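Local coordinates for DNA polymerase II large subunit (Pyrococcus horikoshii, PDB 7OEC), which contains an intein, a domain that in this family cuts itself out of the host DNA polymerase subunit and joins the flanking exteins, at residues L12-G17 and D49-S54; H78-E83 and K136-I141; N118-I123 and E163-H168; S38-R43 and I71-T76. The protein carries 2 engineered substitutions. All blocks are in the same frame, centred on the assembly; numbering follows the deposited sequence.

Contact 1: residues L12-G17 and D49-S54; sequences LVQING and DIKVYS
Leu12 and Tyr53 meet where two antiparallel strands of the Hint (intein splicing) fold pair, the axes of the two short segments 4.6 Å apart at closest approach. The leucine comes at the ring obliquely: CG lies 3.5 Å from Tyr53 CD2, and Leu12 CD2 makes an off-centre CH-pi contact with the ring. Tyr53 CG stands anti to its own carbonyl carbon (chi1 -76°), which carries the ring back across the neighbouring strand until Tyr53 CE2 sits 3.4 Å from Val13 O, a contact at the ring edge. On the face bearing Val13, Ile15, Ile50 and Val52 the packing is aliphatic. Ile15 and Ile50 run side by side, and Ile50 CD1 is 3.8 Å from Ile15 CG1 while also touching Val13 CB. Gln14 and Lys51 likewise lie alongside each other on the other face, but the lysine amine turns away to a salt bridge with Asp66. Gln14 is gripped at both backbone polar atoms, its N giving a 2.8 Å bond to Lys51 O and its O receiving Lys51 N. Strand 18-23 flanks Val13 on the far edge, and strand 61-74 flanks Val52. At the turn, Asn16 N reaches Asp49 O at 2.8 Å, with an N-H...O angle of 174°.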
loop_
_atom_site.group_PDB
_atom_site.type_symbol
_atom_site.label_atom_id
_atom_site.label_comp_id
_atom_site.label_asym_id
_atom_site.label_seq_id
_atom_site.Cartn_x
_atom_site.Cartn_y
_atom_site.Cartn_z
ATOM N N LEU A 12 -7.632 0.740 1.535
ATOM C CA LEU A 12 -9.028 0.525 1.171
ATOM C C LEU A 12 -9.392 -0.949 1.308
ATOM O O LEU A 12 -8.772 -1.827 0.689
ATOM C CB LEU A 12 -9.250 0.971 -0.263
ATOM C CG LEU A 12 -10.686 0.976 -0.780
ATOM C CD1 LEU A 12 -11.565 1.922 0.029
ATOM C CD2 LEU A 12 -10.718 1.301 -2.272
ATOM N N VAL A 13 -10.379 -1.212 2.159
ATOM C CA VAL A 13 -10.841 -2.543 2.487
ATOM C C VAL A 13 -12.362 -2.572 2.408
ATOM O O VAL A 13 -13.038 -1.548 2.290
ATOM C CB VAL A 13 -10.375 -2.991 3.892
ATOM C CG1 VAL A 13 -8.828 -3.121 3.908
ATOM C CG2 VAL A 13 -10.856 -2.078 5.001
ATOM N N GLN A 14 -12.888 -3.782 2.435
ATOM C CA GLN A 14 -14.310 -4.028 2.538
ATOM C C GLN A 14 -14.514 -4.779 3.841
ATOM O O GLN A 14 -13.990 -5.891 3.997
ATOM C CB GLN A 14 -14.781 -4.897 1.382
ATOM C CG GLN A 14 -16.284 -4.916 1.374
ATOM C CD GLN A 14 -16.830 -5.888 0.438
ATOM O OE1 GLN A 14 -17.464 -5.501 -0.532
ATOM N NE2 GLN A 14 -16.603 -7.180 0.703
ATOM N N ILE A 15 -15.227 -4.172 4.786
ATOM C CA ILE A 15 -15.459 -4.792 6.089
ATOM C C ILE A 15 -16.946 -5.081 6.197
ATOM O O ILE A 15 -17.774 -4.163 6.096
ATOM C CB ILE A 15 -14.975 -3.930 7.267
ATOM C CG1 ILE A 15 -13.457 -3.695 7.185
ATOM C CG2 ILE A 15 -15.357 -4.642 8.567
ATOM C CD1 ILE A 15 -12.911 -2.826 8.224
ATOM N N ASN A 16 -17.287 -6.357 6.322
ATOM C CA ASN A 16 -18.673 -6.779 6.406
ATOM C C ASN A 16 -19.517 -6.128 5.307
ATOM O O ASN A 16 -20.615 -5.612 5.546
ATOM C CB ASN A 16 -19.281 -6.480 7.776
ATOM C CG ASN A 16 -18.691 -7.305 8.907
ATOM O OD1 ASN A 16 -18.003 -6.784 9.810
ATOM N ND2 ASN A 16 -19.036 -8.569 8.926
ATOM N N GLY A 17 -18.989 -6.163 4.086
ATOM C CA GLY A 17 -19.674 -5.660 2.919
ATOM C C GLY A 17 -19.633 -4.159 2.690
ATOM O O GLY A 17 -20.211 -3.709 1.695
ATOM N N ASP A 49 -15.222 -9.790 9.045
ATOM C CA ASP A 49 -15.198 -10.320 7.680
ATOM C C ASP A 49 -14.616 -9.241 6.778
ATOM O O ASP A 49 -15.227 -8.187 6.592
ATOM C CB ASP A 49 -16.596 -10.729 7.217
ATOM C CG ASP A 49 -17.116 -12.043 7.913
ATOM O OD1 ASP A 49 -16.300 -12.965 8.200
ATOM O OD2 ASP A 49 -18.348 -12.157 8.177
ATOM N N ILE A 50 -13.407 -9.453 6.282
ATOM C CA ILE A 50 -12.638 -8.377 5.664
ATOM C C ILE A 50 -12.021 -8.882 4.372
ATOM O O ILE A 50 -11.611 -10.047 4.268
ATOM C CB ILE A 50 -11.587 -7.782 6.645
ATOM C CG1 ILE A 50 -10.925 -6.530 6.005
ATOM C CG2 ILE A 50 -10.563 -8.866 7.150
ATOM C CD1 ILE A 50 -10.172 -5.666 6.929
ATOM N N LYS A 51 -12.043 -8.013 3.365
ATOM C CA LYS A 51 -11.328 -8.217 2.122
ATOM C C LYS A 51 -10.588 -6.926 1.796
ATOM O O LYS A 51 -10.933 -5.849 2.279
ATOM C CB LYS A 51 -12.299 -8.615 1.009
ATOM C CG LYS A 51 -12.876 -10.023 1.132
ATOM C CD LYS A 51 -13.823 -10.244 0.006
ATOM C CE LYS A 51 -14.574 -11.553 0.139
ATOM N NZ LYS A 51 -13.691 -12.662 0.602
ATOM N N VAL A 52 -9.537 -7.035 1.007
ATOM C CA VAL A 52 -8.770 -5.871 0.603
ATOM C C VAL A 52 -9.069 -5.575 -0.854
ATOM O O VAL A 52 -9.268 -6.491 -1.665
ATOM C CB VAL A 52 -7.273 -6.082 0.899
ATOM C CG1 VAL A 52 -6.647 -7.179 0.046
ATOM C CG2 VAL A 52 -6.531 -4.789 0.696
ATOM N N TYR A 53 -9.168 -4.294 -1.189
ATOM C CA TYR A 53 -9.283 -3.940 -2.593
ATOM C C TYR A 53 -7.914 -3.921 -3.264
ATOM O O TYR A 53 -6.939 -3.352 -2.767
ATOM C CB TYR A 53 -9.922 -2.577 -2.719
ATOM C CG TYR A 53 -11.426 -2.538 -2.497
ATOM C CD1 TYR A 53 -12.292 -2.691 -3.550
ATOM C CD2 TYR A 53 -11.960 -2.294 -1.259
ATOM C CE1 TYR A 53 -13.626 -2.611 -3.380
ATOM C CE2 TYR A 53 -13.317 -2.209 -1.067
ATOM C CZ TYR A 53 -14.147 -2.372 -2.139
ATOM O OH TYR A 53 -15.514 -2.301 -2.054
ATOM N N SER A 54 -7.844 -4.565 -4.393
ATOM C CA SER A 54 -6.613 -4.667 -5.153
ATOM C C SER A 54 -6.876 -4.169 -6.560
ATOM O O SER A 54 -8.005 -3.935 -6.969
ATOM C CB SER A 54 -6.074 -6.109 -5.244
ATOM O OG SER A 54 -5.692 -6.609 -3.990
HETATM O O HOH W 1 -6.371 -1.752 -0.793
#

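Contact 2: residues H78-E83 and K136-I141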
loop_
_atom_site.group_PDB
_atom_site.type_symbol
_atom_site.label_atom_id
_atom_site.label_comp_id
_atom_site.label_asym_id
_atom_site.label_seq_id
_atom_site.Cartn_x
_atom_site.Cartn_y
_atom_site.Cartn_z
ATOM N N HIS A 78 15.201 3.826 6.313
ATOM C CA HIS A 78 14.545 5.075 6.063
ATOM C C HIS A 78 13.282 4.805 5.281
ATOM O O HIS A 78 13.077 3.751 4.662
ATOM C CB HIS A 78 15.426 5.952 5.190
ATOM C CG HIS A 78 16.582 6.555 5.910
ATOM N ND1 HIS A 78 17.405 5.833 6.748
ATOM C CD2 HIS A 78 17.035 7.831 5.940
ATOM C CE1 HIS A 78 18.310 6.639 7.271
ATOM N NE2 HIS A 78 18.140 7.845 6.757
ATOM N N LEU A 79 12.425 5.766 5.319
ATOM C CA LEU A 79 11.306 5.723 4.421
ATOM C C LEU A 79 11.562 6.703 3.296
ATOM O O LEU A 79 12.398 7.603 3.386
ATOM C CB LEU A 79 10.043 6.122 5.160
ATOM C CG LEU A 79 9.619 5.319 6.379
ATOM C CD1 LEU A 79 8.416 6.022 7.067
ATOM C CD2 LEU A 79 9.234 3.961 6.018
ATOM N N ILE A 80 10.809 6.514 2.226
ATOM C CA ILE A 80 10.719 7.464 1.134
ATOM C C ILE A 80 9.281 7.959 1.069
ATOM O O ILE A 80 8.338 7.160 1.110
ATOM C CB ILE A 80 11.169 6.819 -0.189
ATOM C CG1 ILE A 80 12.640 6.370 -0.055
ATOM C CG2 ILE A 80 11.023 7.795 -1.343
ATOM C CD1 ILE A 80 13.124 5.718 -1.263
ATOM N N ARG A 81 9.121 9.266 0.975
ATOM C CA ARG A 81 7.823 9.890 0.814
ATOM C C ARG A 81 7.716 10.453 -0.591
ATOM O O ARG A 81 8.604 11.174 -1.062
ATOM C CB ARG A 81 7.650 11.008 1.837
ATOM C CG ARG A 81 6.315 11.745 1.743
ATOM C CD ARG A 81 6.295 12.820 2.796
ATOM N NE ARG A 81 5.191 13.742 2.623
ATOM C CZ ARG A 81 3.953 13.522 3.036
ATOM N NH1 ARG A 81 3.629 12.374 3.653
ATOM N NH2 ARG A 81 3.059 14.500 2.855
ATOM N N PHE A 82 6.633 10.110 -1.253
ATOM C CA PHE A 82 6.289 10.605 -2.570
ATOM C C PHE A 82 5.144 11.585 -2.434
ATOM O O PHE A 82 4.087 11.237 -1.890
ATOM C CB PHE A 82 5.846 9.430 -3.429
ATOM C CG PHE A 82 6.897 8.392 -3.571
ATOM C CD1 PHE A 82 7.962 8.596 -4.427
ATOM C CD2 PHE A 82 6.845 7.246 -2.818
ATOM C CE1 PHE A 82 8.958 7.692 -4.538
ATOM C CE2 PHE A 82 7.819 6.260 -2.964
ATOM C CZ PHE A 82 8.891 6.484 -3.830
ATOM N N GLU A 83 5.353 12.793 -2.924
ATOM C CA GLU A 83 4.327 13.811 -2.989
ATOM C C GLU A 83 3.929 13.892 -4.435
ATOM O O GLU A 83 4.793 14.075 -5.306
ATOM C CB GLU A 83 4.872 15.160 -2.509
ATOM C CG GLU A 83 5.422 14.960 -1.079
ATOM C CD GLU A 83 6.008 16.198 -0.445
ATOM O OE1 GLU A 83 6.032 17.239 -1.142
ATOM O OE2 GLU A 83 6.419 16.130 0.752
ATOM N N LYS A 136 5.792 14.651 -7.827
ATOM C CA LYS A 136 6.260 16.031 -7.823
ATOM C C LYS A 136 7.486 16.211 -6.940
ATOM O O LYS A 136 8.406 16.968 -7.287
ATOM C CB LYS A 136 5.124 16.976 -7.383
ATOM C CG LYS A 136 5.510 18.472 -7.396
ATOM C CD LYS A 136 4.338 19.399 -7.013
ATOM C CE LYS A 136 3.835 19.116 -5.574
ATOM N NZ LYS A 136 4.907 19.121 -4.477
ATOM N N LYS A 137 7.558 15.447 -5.854
ATOM C CA LYS A 137 8.675 15.590 -4.935
ATOM C C LYS A 137 8.908 14.277 -4.225
ATOM O O LYS A 137 7.961 13.569 -3.904
ATOM C CB LYS A 137 8.417 16.666 -3.880
ATOM C CG LYS A 137 9.667 16.997 -3.099
ATOM C CD LYS A 137 9.402 18.102 -2.074
ATOM C CE LYS A 137 10.682 18.499 -1.306
ATOM N NZ LYS A 137 11.549 19.499 -2.052
ATOM N N ILE A 138 10.164 13.963 -3.964
ATOM C CA ILE A 138 10.549 12.752 -3.265
ATOM C C ILE A 138 11.440 13.152 -2.102
ATOM O O ILE A 138 12.370 13.952 -2.268
ATOM C CB ILE A 138 11.286 11.786 -4.197
ATOM C CG1 ILE A 138 10.391 11.510 -5.392
ATOM C CG2 ILE A 138 11.632 10.483 -3.448
ATOM C CD1 ILE A 138 11.027 10.564 -6.372
ATOM N N GLU A 139 11.125 12.624 -0.919
ATOM C CA GLU A 139 11.870 12.913 0.295
ATOM C C GLU A 139 12.327 11.641 0.981
ATOM O O GLU A 139 11.572 10.676 1.058
ATOM C CB GLU A 139 10.998 13.603 1.358
ATOM C CG GLU A 139 10.337 14.876 0.897
ATOM C CD GLU A 139 9.740 15.627 2.030
ATOM O OE1 GLU A 139 9.054 15.021 2.864
ATOM O OE2 GLU A 139 9.986 16.827 2.098
ATOM N N PHE A 140 13.512 11.661 1.533
ATOM C CA PHE A 140 13.995 10.572 2.371
ATOM C C PHE A 140 13.705 10.974 3.803
ATOM O O PHE A 140 13.973 12.116 4.206
ATOM C CB PHE A 140 15.496 10.373 2.227
ATOM C CG PHE A 140 15.886 9.505 1.095
ATOM C CD1 PHE A 140 16.368 10.062 -0.083
ATOM C CD2 PHE A 140 15.815 8.139 1.198
ATOM C CE1 PHE A 140 16.736 9.260 -1.148
ATOM C CE2 PHE A 140 16.200 7.344 0.137
ATOM C CZ PHE A 140 16.654 7.914 -1.032
ATOM N N ILE A 141 13.126 10.051 4.575
ATOM C CA ILE A 141 12.632 10.349 5.915
ATOM C C ILE A 141 13.269 9.384 6.899
ATOM O O ILE A 141 13.273 8.175 6.660
ATOM C CB ILE A 141 11.095 10.285 5.944
ATOM C CG1 ILE A 141 10.603 11.418 5.027
ATOM C CG2 ILE A 141 10.555 10.340 7.381
ATOM C CD1 ILE A 141 9.182 11.433 4.943
#
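Ile80 and Ile138 touch through their CG2 methyls at 3.5 Å, closer than two methyls normally pack. Beside them Phe140, in one of its two conformers, lies alongside Ile80, and the Phe82 and Ile138 side chains also lie side by side, pointing the same way, with Phe82 CD1 3.9 Å from Ile138 CG1. Ile80 CG2 also rests over one face of the Phe82 ring, near the rim, so this methyl touches both an isoleucine methyl and an aromatic face. The face bearing Arg81, Glu83 and Glu139 carries charge, along with the apolar Leu79 and Ile141. Arg81 NE donates in its guanidinium plane to Glu83 OE2 at 3.3 Å, meeting the anti side of the carboxylate, while Lys136 NZ makes a long salt bridge to Glu83 OE1. The extended Arg81 chain is flanked by Ile141, whose CD1 comes within 3.5 Å of Arg81 CB. Farther out, Glu91 on strand 89-93 forms a salt bridge with Arg81 NH1, and Phe90 meets the Phe82 ring. The backbone ladder ends with Lys136 N and Lys137 N both bonded to Glu83 O, which marks a classic beta bulge in an antiparallel sheet of the intein splicing domain.

Contact 3: residues N118-I123 and E163-H168; sequences NIIIII and ENIVTH
Ile122 and Ile165 are joined by a single backbone bridge; the N-to-C directions of the short segments are 119° apart, consistent with such brief pairing. Val166 N gives a nearly straight bond to Ile121 O (2.9 Å, 174° at the hydrogen), and Ile123 N bonds to Asn164 O. The Asn164 side chain adds a third link: with CG anti to its carbonyl carbon (chi1 -61°), ND2 is brought to Ile123 O at 2.8 Å, so Ile123 is held at both its N and its O by one residue. Where the strands splay, water 2 spans the gap, accepting from Ile121 N and donating to Val166 O. Val166 CG2 reaches Ile123 CG1 at 3.7 Å and lies more loosely against Ile121 CG2. Ile165, whose CB points away from strand 119-123, still spreads its branches along it: CG2 meets Ile120 CG2 at 3.7 Å, and CG1 meets Ile122 CG2 at 3.8 Å. Strand 130-141 pairs with Ile120 and Ile122, and Thr167 pairs with Val159 in the C-terminal hairpin. Asn164 and Ile165 both face Ile161, a G1 beta bulge, at the turn of the hairpin that brings an intein's C-terminal end into the Hint fold.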
loop_
_atom_site.group_PDB
_atom_site.type_symbol
_atom_site.label_atom_id
_atom_site.label_comp_id
_atom_site.label_asym_id
_atom_site.label_seq_id
_atom_site.Cartn_x
_atom_site.Cartn_y
_atom_site.Cartn_z
ATOM N N ASN A 118 7.648 10.579 -12.716
ATOM C CA ASN A 118 7.029 9.281 -12.952
ATOM C C ASN A 118 5.532 9.392 -12.644
ATOM O O ASN A 118 5.109 10.196 -11.803
ATOM C CB ASN A 118 7.628 8.172 -12.062
ATOM C CG ASN A 118 9.036 7.748 -12.452
ATOM O OD1 ASN A 118 9.634 6.949 -11.730
ATOM N ND2 ASN A 118 9.576 8.267 -13.559
ATOM N N ILE A 119 4.723 8.559 -13.300
ATOM C CA ILE A 119 3.266 8.596 -13.141
ATOM C C ILE A 119 2.800 7.528 -12.154
ATOM O O ILE A 119 3.135 6.348 -12.297
ATOM C CB ILE A 119 2.562 8.410 -14.498
ATOM C CG1 ILE A 119 2.972 9.532 -15.454
ATOM C CG2 ILE A 119 1.037 8.294 -14.341
ATOM C CD1 ILE A 119 2.542 10.917 -15.053
ATOM N N ILE A 120 1.937 7.934 -11.223
ATOM C CA ILE A 120 1.229 7.059 -10.295
ATOM C C ILE A 120 -0.242 7.052 -10.690
ATOM O O ILE A 120 -0.772 8.070 -11.160
ATOM C CB ILE A 120 1.391 7.600 -8.855
ATOM C CG1 ILE A 120 2.845 7.666 -8.438
ATOM C CG2 ILE A 120 0.549 6.846 -7.867
ATOM C CD1 ILE A 120 3.482 6.336 -8.261
ATOM N N ILE A 121 -0.908 5.910 -10.528
ATOM C CA ILE A 121 -2.323 5.778 -10.843
ATOM C C ILE A 121 -3.118 5.929 -9.557
ATOM O O ILE A 121 -2.828 5.270 -8.552
ATOM C CB ILE A 121 -2.613 4.426 -11.535
ATOM C CG1 ILE A 121 -1.826 4.326 -12.846
ATOM C CG2 ILE A 121 -4.096 4.184 -11.703
ATOM C CD1 ILE A 121 -2.090 5.435 -13.807
ATOM N N ILE A 122 -4.158 6.746 -9.611
ATOM C CA ILE A 122 -5.152 6.808 -8.557
ATOM C C ILE A 122 -6.501 6.367 -9.126
ATOM O O ILE A 122 -6.754 6.470 -10.325
ATOM C CB ILE A 122 -5.189 8.226 -7.980
ATOM C CG1 ILE A 122 -5.568 9.193 -9.053
ATOM C CG2 ILE A 122 -3.778 8.628 -7.298
ATOM C CD1 ILE A 122 -5.861 10.565 -8.490
ATOM N N ILE A 123 -7.383 5.870 -8.257
ATOM C CA ILE A 123 -8.699 5.368 -8.657
ATOM C C ILE A 123 -9.781 6.325 -8.176
ATOM O O ILE A 123 -9.806 6.696 -6.999
ATOM C CB ILE A 123 -8.962 3.994 -8.031
ATOM C CG1 ILE A 123 -7.873 3.014 -8.438
ATOM C CG2 ILE A 123 -10.248 3.437 -8.464
ATOM C CD1 ILE A 123 -7.737 2.861 -9.913
ATOM N N GLU A 163 -4.853 8.459 -0.519
ATOM C CA GLU A 163 -5.836 9.066 -1.410
ATOM C C GLU A 163 -5.918 8.257 -2.702
ATOM O O GLU A 163 -5.589 8.723 -3.798
ATOM C CB GLU A 163 -5.475 10.517 -1.685
ATOM C CG GLU A 163 -5.329 11.329 -0.391
ATOM C CD GLU A 163 -3.872 11.499 0.102
ATOM O OE1 GLU A 163 -2.993 10.700 -0.288
ATOM O OE2 GLU A 163 -3.611 12.467 0.893
ATOM N N ASN A 164 -6.378 7.011 -2.546
ATOM C CA ASN A 164 -6.790 6.173 -3.674
ATOM C C ASN A 164 -5.625 5.821 -4.617
ATOM O O ASN A 164 -5.822 5.605 -5.815
ATOM C CB ASN A 164 -7.970 6.802 -4.434
ATOM C CG ASN A 164 -9.218 6.975 -3.595
ATOM O OD1 ASN A 164 -9.241 6.829 -2.390
ATOM N ND2 ASN A 164 -10.268 7.285 -4.260
ATOM N N ILE A 165 -4.430 5.633 -4.046
ATOM C CA ILE A 165 -3.201 5.402 -4.800
ATOM C C ILE A 165 -2.991 3.914 -5.024
ATOM O O ILE A 165 -2.946 3.142 -4.069
ATOM C CB ILE A 165 -2.007 6.013 -4.052
ATOM C CG1 ILE A 165 -2.115 7.534 -4.039
ATOM C CG2 ILE A 165 -0.716 5.559 -4.685
ATOM C CD1 ILE A 165 -1.354 8.171 -2.891
ATOM N N VAL A 166 -2.800 3.504 -6.272
ATOM C CA VAL A 166 -2.524 2.099 -6.564
ATOM C C VAL A 166 -1.044 1.834 -6.330
ATOM O O VAL A 166 -0.187 2.523 -6.898
ATOM C CB VAL A 166 -2.894 1.758 -8.014
ATOM C CG1 VAL A 166 -2.507 0.286 -8.360
ATOM C CG2 VAL A 166 -4.361 1.959 -8.237
ATOM N N THR A 167 -0.731 0.820 -5.530
ATOM C CA THR A 167 0.670 0.469 -5.342
ATOM C C THR A 167 0.791 -1.025 -5.070
ATOM O O THR A 167 -0.192 -1.764 -5.043
ATOM C CB THR A 167 1.365 1.362 -4.302
ATOM O OG1 THR A 167 2.802 1.228 -4.425
ATOM C CG2 THR A 167 0.978 0.956 -2.968
ATOM N N HIS A 168 2.023 -1.470 -4.930
ATOM C CA HIS A 168 2.304 -2.855 -4.626
ATOM C C HIS A 168 2.171 -3.057 -3.130
ATOM O O HIS A 168 2.522 -2.162 -2.350
ATOM C CB HIS A 168 3.722 -3.197 -5.073
ATOM C CG HIS A 168 3.966 -4.676 -5.195
ATOM N ND1 HIS A 168 4.226 -5.478 -4.105
ATOM C CD2 HIS A 168 3.971 -5.506 -6.272
ATOM C CE1 HIS A 168 4.391 -6.728 -4.503
ATOM N NE2 HIS A 168 4.268 -6.770 -5.816
HETATM O O HOH W 2 0.426 3.472 -9.528
#

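Contact 4: residues S38-R43 and I71-T76; sequences SMVYVR and IKAPAT. With SO4 (sulfate ion), chain B.
Val40 sets its CG1 methyl against Ala73 CB at 3.8 Å, a branched bump over the smallest side chain of strand 71-74. Its CB also meets Ile71 CG2 at 4.1 Å, so the valine sits across two opposing residues. Ile71 in turn touches two valines: besides Val40, Ile71 CG1, set anti to the carbonyl carbon (chi1 -56°), meets Val42 CG2 at 4.1 Å. On the other face Tyr41 and Lys72 touch chiefly near their roots, CB to CB at 4.2 Å. The lysine amine is too far for more than a weak cation-pi attraction to that ring; its cation-pi partner is Phe147. The tyrosine ring turns its edge to the Lys72 carbonyl, the same oxygen that accepts Tyr41 N at 2.8 Å; Lys72 N returns a bond to Tyr41 O. Pro74 closes the row, laying CD 3.1 Å from Met39 O. Beyond the pairing, Arg43 grips a sulfate, probably from crystallisation, through NH2 to O1 (2.8 Å) and NH1 to O2, while its NE forms a salt bridge with Glu34. Helix 24-29 lends Tyr28 to both Tyr41 and Lys72, strand 35-37 pairs with 40-43, and strand 147-153 borders 71-74 on its other edge.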
loop_
_atom_site.group_PDB
_atom_site.type_symbol
_atom_site.label_atom_id
_atom_site.label_comp_id
_atom_site.label_asym_id
_atom_site.label_seq_id
_atom_site.Cartn_x
_atom_site.Cartn_y
_atom_site.Cartn_z
ATOM N N SER A 38 11.168 -14.878 14.000
ATOM C CA SER A 38 12.105 -14.292 13.058
ATOM C C SER A 38 11.984 -12.783 13.044
ATOM O O SER A 38 11.991 -12.135 11.992
ATOM C CB SER A 38 11.913 -14.870 11.669
ATOM O OG SER A 38 12.082 -16.279 11.751
ATOM N N MET A 39 11.869 -12.233 14.240
ATOM C CA MET A 39 11.890 -10.813 14.510
ATOM C C MET A 39 10.689 -10.059 13.996
ATOM O O MET A 39 10.741 -8.831 13.981
ATOM C CB MET A 39 13.143 -10.147 13.957
ATOM C CG MET A 39 14.333 -10.632 14.700
ATOM S SD MET A 39 15.877 -9.910 14.108
ATOM C CE MET A 39 16.178 -10.873 12.611
ATOM N N VAL A 40 9.617 -10.741 13.591
ATOM C CA VAL A 40 8.426 -10.039 13.155
ATOM C C VAL A 40 7.194 -10.655 13.795
ATOM O O VAL A 40 7.162 -11.840 14.151
ATOM C CB VAL A 40 8.251 -10.005 11.633
ATOM C CG1 VAL A 40 9.468 -9.412 10.939
ATOM C CG2 VAL A 40 7.989 -11.340 11.158
ATOM N N TYR A 41 6.158 -9.833 13.907
ATOM C CA TYR A 41 4.882 -10.253 14.447
ATOM C C TYR A 41 3.911 -10.461 13.305
ATOM O O TYR A 41 3.721 -9.576 12.474
ATOM C CB TYR A 41 4.306 -9.185 15.363
ATOM C CG TYR A 41 5.116 -8.921 16.604
ATOM C CD1 TYR A 41 4.906 -9.670 17.744
ATOM C CD2 TYR A 41 6.113 -7.943 16.634
ATOM C CE1 TYR A 41 5.648 -9.455 18.890
ATOM C CE2 TYR A 41 6.861 -7.727 17.770
ATOM C CZ TYR A 41 6.614 -8.478 18.913
ATOM O OH TYR A 41 7.362 -8.255 20.077
ATOM N N VAL A 42 3.289 -11.622 13.282
ATOM C CA VAL A 42 2.369 -11.991 12.227
ATOM C C VAL A 42 1.033 -12.349 12.850
ATOM O O VAL A 42 0.975 -13.144 13.797
ATOM C CB VAL A 42 2.917 -13.179 11.420
ATOM C CG1 VAL A 42 1.915 -13.571 10.362
ATOM C CG2 VAL A 42 4.212 -12.794 10.807
ATOM N N ARG A 43 -0.038 -11.797 12.275
ATOM C CA ARG A 43 -1.407 -12.150 12.623
ATOM C C ARG A 43 -2.147 -12.645 11.382
ATOM O O ARG A 43 -2.026 -12.059 10.305
ATOM C CB ARG A 43 -2.118 -10.943 13.257
ATOM C CG ARG A 43 -1.536 -10.506 14.534
ATOM C CD ARG A 43 -2.278 -9.321 15.126
ATOM N NE ARG A 43 -1.791 -8.925 16.434
ATOM C CZ ARG A 43 -2.428 -8.078 17.224
ATOM N NH1 ARG A 43 -3.578 -7.560 16.837
ATOM N NH2 ARG A 43 -1.908 -7.750 18.393
ATOM N N ILE A 71 1.373 -7.997 9.165
ATOM C CA ILE A 71 2.699 -8.130 9.741
ATOM C C ILE A 71 3.101 -6.805 10.364
ATOM O O ILE A 71 2.885 -5.742 9.778
ATOM C CB ILE A 71 3.730 -8.562 8.677
ATOM C CG1 ILE A 71 3.273 -9.861 8.028
ATOM C CG2 ILE A 71 5.163 -8.623 9.326
ATOM C CD1 ILE A 71 4.018 -10.197 6.776
ATOM N N LYS A 72 3.715 -6.875 11.536
ATOM C CA LYS A 72 4.298 -5.730 12.217
ATOM C C LYS A 72 5.762 -6.072 12.466
ATOM O O LYS A 72 6.070 -7.130 13.018
ATOM C CB LYS A 72 3.561 -5.500 13.528
ATOM C CG LYS A 72 4.142 -4.384 14.399
ATOM C CD LYS A 72 3.328 -4.268 15.669
ATOM C CE LYS A 72 3.986 -3.475 16.758
ATOM N NZ LYS A 72 3.128 -3.444 17.984
ATOM N N ALA A 73 6.655 -5.210 12.004
ATOM C CA ALA A 73 8.080 -5.465 12.073
ATOM C C ALA A 73 8.812 -4.250 12.614
ATOM O O ALA A 73 8.364 -3.111 12.435
ATOM C CB ALA A 73 8.621 -5.733 10.671
ATOM N N PRO A 74 9.951 -4.458 13.267
ATOM C CA PRO A 74 10.718 -3.310 13.732
ATOM C C PRO A 74 11.187 -2.486 12.555
ATOM O O PRO A 74 11.551 -3.005 11.501
ATOM C CB PRO A 74 11.900 -3.940 14.468
ATOM C CG PRO A 74 11.935 -5.290 14.053
ATOM C CD PRO A 74 10.608 -5.715 13.657
ATOM N N ALA A 75 11.168 -1.186 12.751
ATOM C CA ALA A 75 11.619 -0.264 11.732
ATOM C C ALA A 75 13.146 -0.290 11.674
ATOM O O ALA A 75 13.816 -0.236 12.705
ATOM C CB ALA A 75 11.099 1.129 12.092
ATOM N N THR A 76 13.698 -0.411 10.481
ATOM C CA THR A 76 15.136 -0.326 10.294
ATOM C C THR A 76 15.453 0.768 9.295
ATOM O O THR A 76 16.187 1.721 9.595
ATOM C CB THR A 76 15.619 -1.727 9.842
ATOM O OG1 THR A 76 15.018 -2.069 8.589
ATOM C CG2 THR A 76 15.196 -2.821 10.872
HETATM S S SO4 B . -4.492 -5.428 20.206
HETATM O O1 SO4 B . -3.262 -6.207 20.320
HETATM O O2 SO4 B . -5.312 -5.857 19.067
HETATM O O3 SO4 B . -4.119 -4.024 20.010
HETATM O O4 SO4 B . -5.272 -5.636 21.424
#

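In the fold
Contact 3 is the buried one, its centre about 9 Å from that of the chain, whereas contact 4 lies at the surface and contacts 1 and 2 are partly buried. Contacts 1 and 4 belong to the same sheet, in which strands 50-56 and 61-74 are neighbours. Contact 2 lies in another sheet, which contact 3 joins to the C-terminal hairpin through strand 119-123. Chemistry follows place: contact 3 relies on aliphatic branches, an asparagine amide and a water, while contact 2 divides an apolar face from a salt-bridge network. Contact 1 adds a tyrosine-leucine contact to an aliphatic face, and contact 4 pairs few residues, with small aliphatic contacts and a sulfate beside it. Contacts 1 and 2 lie on opposite sides of the chain's centre.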